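PDB 6PNR: alpha-glucosidase from [Eubacterium] rectale, which is a family 31 glycoside hydrolase that probably acts as a sulfoquinovosidase, releasing sulfoquinovose from sulfolipid-derived glycosides by cleaving their alpha-glycosidic bond. Local coordinates for residues A[370-375]-A[427-432]; A[320-325]-A[350-355]; A[346-351]-A[398-403]; A[559-564]-A[593-598]. One frame throughout, in Å; residues are numbered along the deposited sequence.

In the fold
From the N terminus, contact 2 closes first: strand 322-324 leaves the end of barrel strand 314-319, the chain runs through helix 328-335, and the segment 350-355 returns to it beside the inhibitor site. Contact 3 begins on residues 346-351, sharing V350 and D351 with contact 2, and reaches the loop between strand 386-389 and helix 408-429. Its span crosses that of contact 1, which joins helices 365-380 and 408-429 on the barrel; F371 CZ there lies 3.2 Å from N320 O of contact 2. Contact 4 follows in series, on the opposite side of the chain's centre from contacts 2 and 3, tying helix 538-568 to the C-terminal sheet.

Contact 1 of 4, residues A[370-375]-A[427-432]; sequences WFKDII and VKESGK
K372 NZ is gripped by three carboxylates: it meets E429 OE2 across the contact at 2.7 Å, and forms further salt bridges with E369 and E425, each from one of the two helices that pack here. The approach to E429 OE2 is on the syn side but 33° out of the carboxylate plane. With CG anti to the backbone N (chi1 -169°), the lysine chain heads for the neighbouring helix, then bends at chi3 (-51°) to turn its amine onto the acid. The two side chains cross at about a right angle, and the aliphatic part of the lysine also lies against the carboxylate, K372 CD standing 3.2 Å from E429 OE1. That second oxygen is taken by K376, one turn further along helix 365-380, so the glutamate bridges two lysines of the same helix. E429 closes helix 408-429; just beyond it G431, at positive phi, ends the helix in a Schellman motif, with K432 N bonded to V427 O at 3.1 Å. A methionine in place of K372 would probably leave E369, E425 and E429 without their common cation. The contact thus joins two helices of the TIM-barrel domain by a small charge network, K372 among three glutamates and E429 between two lysines, in which each lysine is likely to hold its ammonium form and each glutamate its anionic one.

Contact 2 of 4, residues A[320-325]-A[350-355]; sequences NPYLVN and VDFGEF
The rings of Y322 and F352 meet obliquely, their planes at 39° and their centroids 4.9 Å apart. F352 brings its far end over one face of the tyrosine: CZ sits off-centre near the rim, 3.3 Å from Y322 CD2. On the opposite face of that ring lies P321 CG, which leaves the tyrosine clasped between its own neighbour and the phenylalanine. Chi1 of -77° places F352 CG beside the backbone N and anti to the carbonyl carbon, directing the ring at the strand 322-324. A second, lighter contact follows further along: V324 CG2 touches F355 CD2 at 3.9 Å, the two side chains crossing at about a right angle, while F352 CB rests on one face of the F355 ring. Each segment also holds an Asx turn. N320 OD1 accepts from Y322 N at 2.9 Å, in the carbonyl plane, and D351 OD1 accepts from G353 N at 2.8 Å, from above the carboxylate plane. W289, a residue of the inhibitor pocket, meets F352 and F355 edge-to-face, and R286 of the same pocket bonds to F352 O. No hydrogen bond joins the two segments; buried aromatic and aliphatic surfaces carry the contact, consistent with an apolar second shell to the pocket, with F355 about 5 Å from the bound aza-sugar.

Contact 3 of 4, residues A[346-351]-A[398-403]; sequences SDYLVD and DDICLY
Chi1 of -163° sets the Y348 ring anti to its main-chain nitrogen and carries the phenol over to the loop, where D398, with chi1 at 53°, folds its carboxylate back to meet it. Y348 OH donates to D398 OD1 at 2.9 Å, on the syn lone pair, the side of the other oxygen. Ring and carboxylate planes stand 33° apart, and OD1 lies at the ring edge, near its plane. The same edge runs past the next peptide: Y348 CD2 is 3.3 Å from D399 O, a buried carbonyl oxygen with no hydrogen-bond partner in the model. I400 crosses the tyrosine at about a right angle, its CB 3.8 Å from Y348 CD2 and its CD1 also against the ring. Outside the two segments K342 makes a cation-pi contact with Y348, and D399 OD1 is tied to A343 N. A valine at Y348 is likely to leave D398 without its hydroxyl donor and open a gap beside I400. One tyrosine therefore joins the chain leading into strand 349-351 to the loop between strand 386-389 and helix 408-429, pairing an apolar contact at the ring with a hydrogen bond from its hydroxyl to a carboxylate.

Contact 4 of 4, residues A[559-564]-A[593-598]; sequences KTLVEE and YLFGRD
F595 of strand 593-595 offers one ring face to L561 of the long helix 538-568. L561 CD1 stands 4.1 Å from the ring centroid and 13° off the normal, a CH-pi contact. Chi1 of -180° swings the ring back to the helix, and Y557, one turn before L561, bonds to F595 O. At G596 the same methyl packs on bare backbone, L561 CD1 lying 3.4 Å from G596 N. The glycine has positive phi (70°), and a CB here would run into L561 CD2, so two features call for its lack of side chain. R597 follows with its N giving a 2.9 Å bond to water 1, which in turn makes a weak, long bond to E564 OE1. A leucine thus packs on the F595 face and the G596 backbone, setting the long helix 538-568, most of which belongs to the TIM-barrel family region of this GH31 enzyme, against the antiparallel sheet of the C-terminal domain.

Contact 1 of 4, residues A[370-375]-A[427-432]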
loop_
_atom_site.group_PDB
_atom_site.type_symbol
_atom_site.label_atom_id
_atom_site.label_comp_id
_atom_site.label_asym_id
_atom_site.label_seq_id
_atom_site.Cartn_x
_atom_site.Cartn_y
_atom_site.Cartn_z
ATOM N N TRP A 370 40.870 -9.603 -4.875
ATOM C CA TRP A 370 41.278 -9.054 -3.587
ATOM C C TRP A 370 40.385 -9.572 -2.465
ATOM O O TRP A 370 40.877 -9.984 -1.408
ATOM C CB TRP A 370 41.243 -7.527 -3.652
ATOM C CG TRP A 370 41.529 -6.798 -2.365
ATOM C CD1 TRP A 370 42.744 -6.644 -1.761
ATOM C CD2 TRP A 370 40.586 -6.070 -1.558
ATOM N NE1 TRP A 370 42.613 -5.882 -0.618
ATOM C CE2 TRP A 370 41.300 -5.517 -0.474
ATOM C CE3 TRP A 370 39.207 -5.840 -1.645
ATOM C CZ2 TRP A 370 40.681 -4.748 0.518
ATOM C CZ3 TRP A 370 38.592 -5.068 -0.655
ATOM C CH2 TRP A 370 39.332 -4.534 0.408
ATOM N N PHE A 371 39.067 -9.574 -2.675
ATOM C CA PHE A 371 38.187 -9.998 -1.590
ATOM C C PHE A 371 38.287 -11.499 -1.372
ATOM O O PHE A 371 38.264 -11.972 -0.226
ATOM C CB PHE A 371 36.739 -9.571 -1.855
ATOM C CG PHE A 371 35.944 -9.357 -0.584
ATOM C CD1 PHE A 371 35.269 -10.403 0.010
ATOM C CD2 PHE A 371 35.935 -8.126 0.046
ATOM C CE1 PHE A 371 34.561 -10.216 1.195
ATOM C CE2 PHE A 371 35.231 -7.931 1.233
ATOM C CZ PHE A 371 34.549 -8.977 1.806
ATOM N N LYS A 372 38.434 -12.258 -2.457
ATOM C CA LYS A 372 38.738 -13.672 -2.336
ATOM C C LYS A 372 39.986 -13.888 -1.485
ATOM O O LYS A 372 40.009 -14.765 -0.614
ATOM C CB LYS A 372 38.905 -14.278 -3.738
ATOM C CG LYS A 372 38.962 -15.789 -3.762
ATOM C CD LYS A 372 39.462 -16.322 -5.105
ATOM C CE LYS A 372 38.718 -15.731 -6.288
ATOM N NZ LYS A 372 39.189 -16.386 -7.560
ATOM N N ASP A 373 41.026 -13.075 -1.701
ATOM C CA ASP A 373 42.253 -13.235 -0.919
ATOM C C ASP A 373 42.045 -12.859 0.547
ATOM O O ASP A 373 42.705 -13.426 1.427
ATOM C CB ASP A 373 43.385 -12.398 -1.521
ATOM C CG ASP A 373 43.959 -13.009 -2.804
ATOM O OD1 ASP A 373 43.717 -14.202 -3.082
ATOM O OD2 ASP A 373 44.662 -12.284 -3.534
ATOM N N ILE A 374 41.149 -11.907 0.820
ATOM C CA ILE A 374 40.782 -11.566 2.200
ATOM C C ILE A 374 40.199 -12.782 2.919
ATOM O O ILE A 374 40.513 -13.042 4.089
ATOM C CB ILE A 374 39.800 -10.375 2.207
ATOM C CG1 ILE A 374 40.526 -9.078 1.843
ATOM C CG2 ILE A 374 39.087 -10.239 3.561
ATOM C CD1 ILE A 374 39.612 -7.889 1.723
ATOM N N ILE A 375 39.337 -13.542 2.236
ATOM C CA ILE A 375 38.759 -14.744 2.834
ATOM C C ILE A 375 39.839 -15.802 3.051
ATOM O O ILE A 375 39.928 -16.411 4.128
ATOM C CB ILE A 375 37.600 -15.282 1.968
ATOM C CG1 ILE A 375 36.497 -14.216 1.814
ATOM C CG2 ILE A 375 37.063 -16.609 2.546
ATOM C CD1 ILE A 375 35.410 -14.585 0.804
ATOM N N VAL A 427 37.065 -21.030 -1.510
ATOM C CA VAL A 427 37.079 -22.375 -0.950
ATOM C C VAL A 427 37.663 -23.364 -1.949
ATOM O O VAL A 427 38.504 -24.198 -1.600
ATOM C CB VAL A 427 35.665 -22.785 -0.502
ATOM C CG1 VAL A 427 35.623 -24.245 -0.140
ATOM C CG2 VAL A 427 35.235 -21.928 0.689
ATOM N N LYS A 428 37.239 -23.276 -3.211
ATOM C CA LYS A 428 37.697 -24.232 -4.212
ATOM C C LYS A 428 39.202 -24.105 -4.449
ATOM O O LYS A 428 39.924 -25.106 -4.462
ATOM C CB LYS A 428 36.929 -24.021 -5.516
ATOM C CG LYS A 428 37.219 -25.066 -6.601
ATOM C CD LYS A 428 36.549 -24.668 -7.917
ATOM C CE LYS A 428 36.501 -25.822 -8.930
ATOM N NZ LYS A 428 35.210 -26.599 -8.863
ATOM N N GLU A 429 39.687 -22.881 -4.661
ATOM C CA GLU A 429 41.113 -22.680 -4.911
ATOM C C GLU A 429 41.947 -23.113 -3.716
ATOM O O GLU A 429 43.111 -23.500 -3.877
ATOM C CB GLU A 429 41.385 -21.212 -5.260
ATOM C CG GLU A 429 40.735 -20.775 -6.575
ATOM C CD GLU A 429 40.848 -19.287 -6.833
ATOM O OE1 GLU A 429 41.499 -18.584 -6.026
ATOM O OE2 GLU A 429 40.285 -18.812 -7.846
ATOM N N SER A 430 41.366 -23.075 -2.517
ATOM C CA SER A 430 42.021 -23.579 -1.319
ATOM C C SER A 430 41.968 -25.096 -1.212
ATOM O O SER A 430 42.501 -25.649 -0.244
ATOM C CB SER A 430 41.383 -22.955 -0.070
ATOM O OG SER A 430 41.540 -21.543 -0.057
ATOM N N GLY A 431 41.339 -25.777 -2.170
ATOM C CA GLY A 431 41.202 -27.222 -2.105
ATOM C C GLY A 431 40.318 -27.734 -0.990
ATOM O O GLY A 431 40.531 -28.849 -0.513
ATOM N N LYS A 432 39.315 -26.957 -0.567
ATOM C CA LYS A 432 38.529 -27.288 0.619
ATOM C C LYS A 432 37.043 -27.517 0.334
ATOM O O LYS A 432 36.269 -27.672 1.286
ATOM C CB LYS A 432 38.693 -26.194 1.686
ATOM C CG LYS A 432 40.024 -26.234 2.424
ATOM C CD LYS A 432 40.228 -27.615 3.039
ATOM C CE LYS A 432 41.632 -27.786 3.603
ATOM N NZ LYS A 432 41.823 -27.036 4.872
#

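Contact 2 of 4, residues A[320-325]-A[350-355]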
loop_
_atom_site.group_PDB
_atom_site.type_symbol
_atom_site.label_atom_id
_atom_site.label_comp_id
_atom_site.label_asym_id
_atom_site.label_seq_id
_atom_site.Cartn_x
_atom_site.Cartn_y
_atom_site.Cartn_z
ATOM N N ASN A 320 30.853 -10.524 5.058
ATOM C CA ASN A 320 29.862 -10.052 4.101
ATOM C C ASN A 320 30.578 -9.119 3.135
ATOM O O ASN A 320 31.754 -8.788 3.337
ATOM C CB ASN A 320 28.636 -9.420 4.813
ATOM C CG ASN A 320 28.853 -7.989 5.353
ATOM O OD1 ASN A 320 29.498 -7.148 4.719
ATOM N ND2 ASN A 320 28.223 -7.693 6.510
ATOM N N PRO A 321 29.936 -8.740 2.019
ATOM C CA PRO A 321 30.721 -8.111 0.945
ATOM C C PRO A 321 30.866 -6.601 1.077
ATOM O O PRO A 321 31.150 -5.919 0.086
ATOM C CB PRO A 321 29.937 -8.488 -0.311
ATOM C CG PRO A 321 28.531 -8.496 0.143
ATOM C CD PRO A 321 28.539 -8.948 1.599
ATOM N N TYR A 322 30.694 -6.068 2.287
ATOM C CA TYR A 322 30.817 -4.640 2.553
ATOM C C TYR A 322 31.872 -4.410 3.630
ATOM O O TYR A 322 32.252 -5.334 4.352
ATOM C CB TYR A 322 29.469 -4.044 2.994
ATOM C CG TYR A 322 28.287 -4.574 2.191
ATOM C CD1 TYR A 322 28.228 -4.411 0.815
ATOM C CD2 TYR A 322 27.229 -5.234 2.816
ATOM C CE1 TYR A 322 27.150 -4.888 0.072
ATOM C CE2 TYR A 322 26.146 -5.703 2.086
ATOM C CZ TYR A 322 26.123 -5.541 0.717
ATOM O OH TYR A 322 25.065 -6.018 -0.012
ATOM N N LEU A 323 32.338 -3.165 3.754
ATOM C CA LEU A 323 33.378 -2.826 4.730
ATOM C C LEU A 323 33.049 -1.488 5.370
ATOM O O LEU A 323 32.885 -0.494 4.662
ATOM C CB LEU A 323 34.754 -2.769 4.057
ATOM C CG LEU A 323 35.240 -4.105 3.533
ATOM C CD1 LEU A 323 36.421 -3.902 2.566
ATOM C CD2 LEU A 323 35.621 -4.989 4.730
ATOM N N VAL A 324 32.945 -1.463 6.703
ATOM C CA VAL A 324 32.620 -0.221 7.402
ATOM C C VAL A 324 33.796 0.755 7.294
ATOM O O VAL A 324 34.969 0.360 7.319
ATOM C CB VAL A 324 32.245 -0.515 8.871
ATOM C CG1 VAL A 324 33.422 -1.130 9.634
ATOM C CG2 VAL A 324 31.737 0.746 9.577
ATOM N N ASN A 325 33.482 2.041 7.196
ATOM C CA ASN A 325 34.470 3.040 6.793
ATOM C C ASN A 325 35.471 3.423 7.890
ATOM O O ASN A 325 36.270 4.334 7.671
ATOM C CB ASN A 325 33.769 4.295 6.264
ATOM C CG ASN A 325 33.024 5.056 7.335
ATOM O OD1 ASN A 325 32.832 4.568 8.445
ATOM N ND2 ASN A 325 32.583 6.267 6.993
ATOM N N VAL A 350 27.086 3.291 1.783
ATOM C CA VAL A 350 25.723 2.857 2.067
ATOM C C VAL A 350 25.488 2.889 3.573
ATOM O O VAL A 350 26.314 2.400 4.355
ATOM C CB VAL A 350 25.470 1.453 1.498
ATOM C CG1 VAL A 350 24.049 0.976 1.831
ATOM C CG2 VAL A 350 25.714 1.443 -0.025
ATOM N N ASP A 351 24.343 3.449 3.976
ATOM C CA ASP A 351 23.932 3.496 5.378
ATOM C C ASP A 351 23.288 2.167 5.764
ATOM O O ASP A 351 22.226 1.805 5.244
ATOM C CB ASP A 351 22.959 4.656 5.597
ATOM C CG ASP A 351 22.521 4.802 7.052
ATOM O OD1 ASP A 351 23.070 4.112 7.933
ATOM O OD2 ASP A 351 21.614 5.616 7.322
ATOM N N PHE A 352 23.926 1.431 6.666
ATOM C CA PHE A 352 23.386 0.162 7.135
ATOM C C PHE A 352 22.652 0.295 8.462
ATOM O O PHE A 352 22.231 -0.718 9.032
ATOM C CB PHE A 352 24.505 -0.877 7.234
ATOM C CG PHE A 352 24.911 -1.430 5.902
ATOM C CD1 PHE A 352 24.294 -2.553 5.391
ATOM C CD2 PHE A 352 25.858 -0.781 5.128
ATOM C CE1 PHE A 352 24.645 -3.048 4.145
ATOM C CE2 PHE A 352 26.210 -1.261 3.886
ATOM C CZ PHE A 352 25.603 -2.396 3.387
ATOM N N GLY A 353 22.484 1.520 8.956
ATOM C CA GLY A 353 21.838 1.768 10.232
ATOM C C GLY A 353 22.814 2.271 11.268
ATOM O O GLY A 353 23.288 1.496 12.108
ATOM N N GLU A 354 23.140 3.564 11.207
ATOM C CA GLU A 354 24.056 4.243 12.123
ATOM C C GLU A 354 25.514 3.876 11.865
ATOM O O GLU A 354 26.376 4.130 12.721
ATOM C CB GLU A 354 23.681 3.993 13.597
ATOM C CG GLU A 354 22.265 4.484 13.923
ATOM C CD GLU A 354 21.638 3.901 15.202
ATOM O OE1 GLU A 354 22.353 3.385 16.084
ATOM O OE2 GLU A 354 20.396 3.989 15.319
ATOM N N PHE A 355 25.815 3.264 10.718
ATOM C CA PHE A 355 27.188 3.142 10.247
ATOM C C PHE A 355 27.156 3.003 8.732
ATOM O O PHE A 355 26.152 2.587 8.152
ATOM C CB PHE A 355 27.946 1.976 10.920
ATOM C CG PHE A 355 27.367 0.589 10.667
ATOM C CD1 PHE A 355 26.309 0.108 11.428
ATOM C CD2 PHE A 355 27.936 -0.253 9.725
ATOM C CE1 PHE A 355 25.805 -1.170 11.229
ATOM C CE2 PHE A 355 27.436 -1.537 9.512
ATOM C CZ PHE A 355 26.374 -1.999 10.274
#

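Contact 3 of 4, residues A[346-351]-A[398-403]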
loop_
_atom_site.group_PDB
_atom_site.type_symbol
_atom_site.label_atom_id
_atom_site.label_comp_id
_atom_site.label_asym_id
_atom_site.label_seq_id
_atom_site.Cartn_x
_atom_site.Cartn_y
_atom_site.Cartn_z
ATOM N N SER A 346 33.209 9.825 -6.089
ATOM C CA SER A 346 33.525 9.385 -4.735
ATOM C C SER A 346 33.024 7.961 -4.498
ATOM O O SER A 346 32.158 7.454 -5.214
ATOM C CB SER A 346 32.908 10.331 -3.704
ATOM O OG SER A 346 31.492 10.375 -3.822
ATOM N N ASP A 347 33.587 7.311 -3.479
ATOM C CA ASP A 347 33.083 6.000 -3.090
ATOM C C ASP A 347 31.674 6.130 -2.529
ATOM O O ASP A 347 31.369 7.047 -1.762
ATOM C CB ASP A 347 33.996 5.341 -2.058
ATOM C CG ASP A 347 35.342 4.974 -2.628
ATOM O OD1 ASP A 347 35.446 4.884 -3.874
ATOM O OD2 ASP A 347 36.290 4.774 -1.835
ATOM N N TYR A 348 30.801 5.221 -2.941
ATOM C CA TYR A 348 29.440 5.210 -2.431
ATOM C C TYR A 348 29.464 4.608 -1.030
ATOM O O TYR A 348 29.964 3.495 -0.841
ATOM C CB TYR A 348 28.536 4.421 -3.378
ATOM C CG TYR A 348 27.052 4.662 -3.200
ATOM C CD1 TYR A 348 26.451 4.556 -1.953
ATOM C CD2 TYR A 348 26.253 5.002 -4.286
ATOM C CE1 TYR A 348 25.087 4.772 -1.795
ATOM C CE2 TYR A 348 24.895 5.220 -4.134
ATOM C CZ TYR A 348 24.318 5.106 -2.881
ATOM O OH TYR A 348 22.967 5.323 -2.718
ATOM N N LEU A 349 28.963 5.349 -0.048
ATOM C CA LEU A 349 28.871 4.869 1.326
ATOM C C LEU A 349 27.409 4.571 1.621
ATOM O O LEU A 349 26.588 5.487 1.685
ATOM C CB LEU A 349 29.443 5.883 2.313
ATOM C CG LEU A 349 30.977 5.953 2.352
ATOM C CD1 LEU A 349 31.448 6.872 3.453
ATOM C CD2 LEU A 349 31.570 4.570 2.542
ATOM N N VAL A 350 27.086 3.291 1.783
ATOM C CA VAL A 350 25.723 2.857 2.067
ATOM C C VAL A 350 25.488 2.889 3.573
ATOM O O VAL A 350 26.314 2.400 4.355
ATOM C CB VAL A 350 25.470 1.453 1.498
ATOM C CG1 VAL A 350 24.049 0.976 1.831
ATOM C CG2 VAL A 350 25.714 1.443 -0.025
ATOM N N ASP A 351 24.343 3.449 3.976
ATOM C CA ASP A 351 23.932 3.496 5.378
ATOM C C ASP A 351 23.288 2.167 5.764
ATOM O O ASP A 351 22.226 1.805 5.244
ATOM C CB ASP A 351 22.959 4.656 5.597
ATOM C CG ASP A 351 22.521 4.802 7.052
ATOM O OD1 ASP A 351 23.070 4.112 7.933
ATOM O OD2 ASP A 351 21.614 5.616 7.322
ATOM N N ASP A 398 20.542 4.406 -7.362
ATOM C CA ASP A 398 20.270 5.811 -7.632
ATOM C C ASP A 398 21.454 6.491 -8.303
ATOM O O ASP A 398 21.286 7.194 -9.307
ATOM C CB ASP A 398 19.873 6.538 -6.336
ATOM C CG ASP A 398 20.887 6.355 -5.201
ATOM O OD1 ASP A 398 21.930 5.698 -5.406
ATOM O OD2 ASP A 398 20.640 6.880 -4.093
ATOM N N ASP A 399 22.658 6.279 -7.783
ATOM C CA ASP A 399 23.793 7.102 -8.174
ATOM C C ASP A 399 25.071 6.292 -7.944
ATOM O O ASP A 399 25.929 6.618 -7.122
ATOM C CB ASP A 399 23.798 8.413 -7.386
ATOM C CG ASP A 399 24.903 9.349 -7.811
ATOM O OD1 ASP A 399 25.638 9.012 -8.761
ATOM O OD2 ASP A 399 25.029 10.425 -7.189
ATOM N N ILE A 400 25.221 5.208 -8.698
ATOM C CA ILE A 400 26.313 4.279 -8.463
ATOM C C ILE A 400 26.827 3.761 -9.797
ATOM O O ILE A 400 26.075 3.628 -10.769
ATOM C CB ILE A 400 25.868 3.134 -7.527
ATOM C CG1 ILE A 400 27.071 2.341 -7.014
ATOM C CG2 ILE A 400 24.844 2.249 -8.208
ATOM C CD1 ILE A 400 26.757 1.500 -5.777
ATOM N N CYS A 401 28.133 3.501 -9.840
ATOM C CA CYS A 401 28.834 3.075 -11.046
ATOM C C CYS A 401 29.610 1.803 -10.739
ATOM O O CYS A 401 30.328 1.732 -9.737
ATOM C CB CYS A 401 29.791 4.173 -11.556
ATOM S SG CYS A 401 28.991 5.753 -12.001
ATOM N N LEU A 402 29.460 0.807 -11.602
ATOM C CA LEU A 402 30.142 -0.471 -11.476
ATOM C C LEU A 402 31.156 -0.646 -12.599
ATOM O O LEU A 402 30.931 -0.209 -13.732
ATOM C CB LEU A 402 29.132 -1.617 -11.495
ATOM C CG LEU A 402 28.105 -1.306 -10.410
ATOM C CD1 LEU A 402 26.862 -2.100 -10.608
ATOM C CD2 LEU A 402 28.713 -1.565 -9.031
ATOM N N TYR A 403 32.274 -1.285 -12.266
ATOM C CA TYR A 403 33.304 -1.587 -13.251
ATOM C C TYR A 403 32.728 -2.272 -14.484
ATOM O O TYR A 403 33.195 -2.039 -15.603
ATOM C CB TYR A 403 34.375 -2.466 -12.608
ATOM C CG TYR A 403 35.542 -2.787 -13.514
ATOM C CD1 TYR A 403 35.492 -3.862 -14.392
ATOM C CD2 TYR A 403 36.706 -2.021 -13.476
ATOM C CE1 TYR A 403 36.565 -4.164 -15.222
ATOM C CE2 TYR A 403 37.787 -2.314 -14.304
ATOM C CZ TYR A 403 37.709 -3.387 -15.175
ATOM O OH TYR A 403 38.776 -3.691 -15.999
#

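Contact 4 of 4, residues A[559-564]-A[593-598]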
loop_
_atom_site.group_PDB
_atom_site.type_symbol
_atom_site.label_atom_id
_atom_site.label_comp_id
_atom_site.label_asym_id
_atom_site.label_seq_id
_atom_site.Cartn_x
_atom_site.Cartn_y
_atom_site.Cartn_z
ATOM N N LYS A 559 23.004 -38.124 5.811
ATOM C CA LYS A 559 24.138 -38.133 4.890
ATOM C C LYS A 559 23.744 -38.678 3.522
ATOM O O LYS A 559 24.200 -38.164 2.495
ATOM C CB LYS A 559 25.281 -38.967 5.465
ATOM C CG LYS A 559 26.230 -38.251 6.400
ATOM C CD LYS A 559 27.099 -39.293 7.129
ATOM C CE LYS A 559 28.073 -38.645 8.086
ATOM N NZ LYS A 559 28.718 -39.659 8.973
ATOM N N THR A 560 22.917 -39.738 3.478
ATOM C CA THR A 560 22.511 -40.253 2.173
ATOM C C THR A 560 21.637 -39.243 1.431
ATOM O O THR A 560 21.650 -39.208 0.195
ATOM C CB THR A 560 21.781 -41.603 2.299
ATOM O OG1 THR A 560 20.501 -41.422 2.909
ATOM C CG2 THR A 560 22.596 -42.602 3.126
ATOM N N LEU A 561 20.892 -38.405 2.166
ATOM C CA LEU A 561 20.082 -37.375 1.519
ATOM C C LEU A 561 20.951 -36.257 0.964
ATOM O O LEU A 561 20.714 -35.770 -0.151
ATOM C CB LEU A 561 19.063 -36.793 2.501
ATOM C CG LEU A 561 18.129 -37.757 3.226
ATOM C CD1 LEU A 561 17.035 -36.984 3.925
ATOM C CD2 LEU A 561 17.524 -38.783 2.261
ATOM N N VAL A 562 21.945 -35.818 1.734
ATOM C CA VAL A 562 22.844 -34.782 1.233
ATOM C C VAL A 562 23.628 -35.307 0.035
ATOM O O VAL A 562 23.855 -34.593 -0.949
ATOM C CB VAL A 562 23.766 -34.293 2.364
ATOM C CG1 VAL A 562 24.753 -33.271 1.845
ATOM C CG2 VAL A 562 22.927 -33.696 3.523
ATOM N N GLU A 563 24.024 -36.577 0.082
ATOM C CA GLU A 563 24.719 -37.152 -1.064
ATOM C C GLU A 563 23.798 -37.261 -2.273
ATOM O O GLU A 563 24.225 -37.007 -3.406
ATOM C CB GLU A 563 25.290 -38.520 -0.696
ATOM C CG GLU A 563 26.105 -39.155 -1.812
ATOM C CD GLU A 563 26.763 -40.448 -1.376
ATOM O OE1 GLU A 563 26.104 -41.227 -0.647
ATOM O OE2 GLU A 563 27.937 -40.672 -1.752
ATOM N N GLU A 564 22.536 -37.640 -2.053
ATOM C CA GLU A 564 21.562 -37.652 -3.146
ATOM C C GLU A 564 21.383 -36.259 -3.734
ATOM O O GLU A 564 21.301 -36.098 -4.960
ATOM C CB GLU A 564 20.220 -38.209 -2.650
ATOM C CG GLU A 564 19.196 -38.479 -3.767
ATOM C CD GLU A 564 17.854 -39.011 -3.255
ATOM O OE1 GLU A 564 17.744 -39.323 -2.045
ATOM O OE2 GLU A 564 16.901 -39.105 -4.069
ATOM N N TYR A 593 6.814 -31.395 5.111
ATOM C CA TYR A 593 7.786 -31.757 4.088
ATOM C C TYR A 593 8.223 -33.205 4.266
ATOM O O TYR A 593 8.176 -33.750 5.371
ATOM C CB TYR A 593 9.026 -30.833 4.107
ATOM C CG TYR A 593 9.840 -30.827 5.393
ATOM C CD1 TYR A 593 9.540 -29.942 6.433
ATOM C CD2 TYR A 593 10.929 -31.675 5.555
ATOM C CE1 TYR A 593 10.305 -29.922 7.610
ATOM C CE2 TYR A 593 11.688 -31.668 6.719
ATOM C CZ TYR A 593 11.379 -30.790 7.742
ATOM O OH TYR A 593 12.145 -30.793 8.894
ATOM N N LEU A 594 8.629 -33.828 3.153
ATOM C CA LEU A 594 9.299 -35.123 3.212
ATOM C C LEU A 594 10.781 -34.877 3.467
ATOM O O LEU A 594 11.423 -34.126 2.725
ATOM C CB LEU A 594 9.090 -35.921 1.917
ATOM C CG LEU A 594 7.623 -36.125 1.510
ATOM C CD1 LEU A 594 7.462 -36.831 0.148
ATOM C CD2 LEU A 594 6.879 -36.880 2.602
ATOM N N PHE A 595 11.304 -35.464 4.542
ATOM C CA PHE A 595 12.722 -35.396 4.887
ATOM C C PHE A 595 13.364 -36.590 4.193
ATOM O O PHE A 595 13.429 -37.691 4.737
ATOM C CB PHE A 595 12.899 -35.427 6.402
ATOM C CG PHE A 595 14.330 -35.351 6.876
ATOM C CD1 PHE A 595 15.188 -34.364 6.411
ATOM C CD2 PHE A 595 14.791 -36.226 7.847
ATOM C CE1 PHE A 595 16.495 -34.277 6.876
ATOM C CE2 PHE A 595 16.094 -36.145 8.321
ATOM C CZ PHE A 595 16.945 -35.165 7.832
ATOM N N GLY A 596 13.790 -36.381 2.952
ATOM C CA GLY A 596 14.091 -37.504 2.073
ATOM C C GLY A 596 12.817 -38.239 1.672
ATOM O O GLY A 596 11.706 -37.772 1.877
ATOM N N ARG A 597 12.999 -39.430 1.096
ATOM C CA ARG A 597 11.830 -40.210 0.704
ATOM C C ARG A 597 11.198 -40.944 1.876
ATOM O O ARG A 597 10.034 -41.348 1.793
ATOM C CB ARG A 597 12.196 -41.233 -0.386
ATOM C CG ARG A 597 10.962 -41.830 -1.089
ATOM C CD ARG A 597 11.311 -42.495 -2.421
ATOM N NE ARG A 597 12.134 -43.685 -2.230
ATOM C CZ ARG A 597 11.644 -44.897 -1.982
ATOM N NH1 ARG A 597 10.332 -45.076 -1.902
ATOM N NH2 ARG A 597 12.461 -45.934 -1.820
ATOM N N ASP A 598 11.918 -41.124 2.969
ATOM C CA ASP A 598 11.477 -42.072 3.974
ATOM C C ASP A 598 10.837 -41.433 5.198
ATOM O O ASP A 598 10.436 -42.168 6.109
ATOM C CB ASP A 598 12.651 -42.950 4.406
ATOM C CG ASP A 598 13.087 -43.921 3.314
ATOM O OD1 ASP A 598 12.584 -43.812 2.179
ATOM O OD2 ASP A 598 13.933 -44.790 3.597
HETATM O O HOH W 1 15.506 -40.584 0.143
#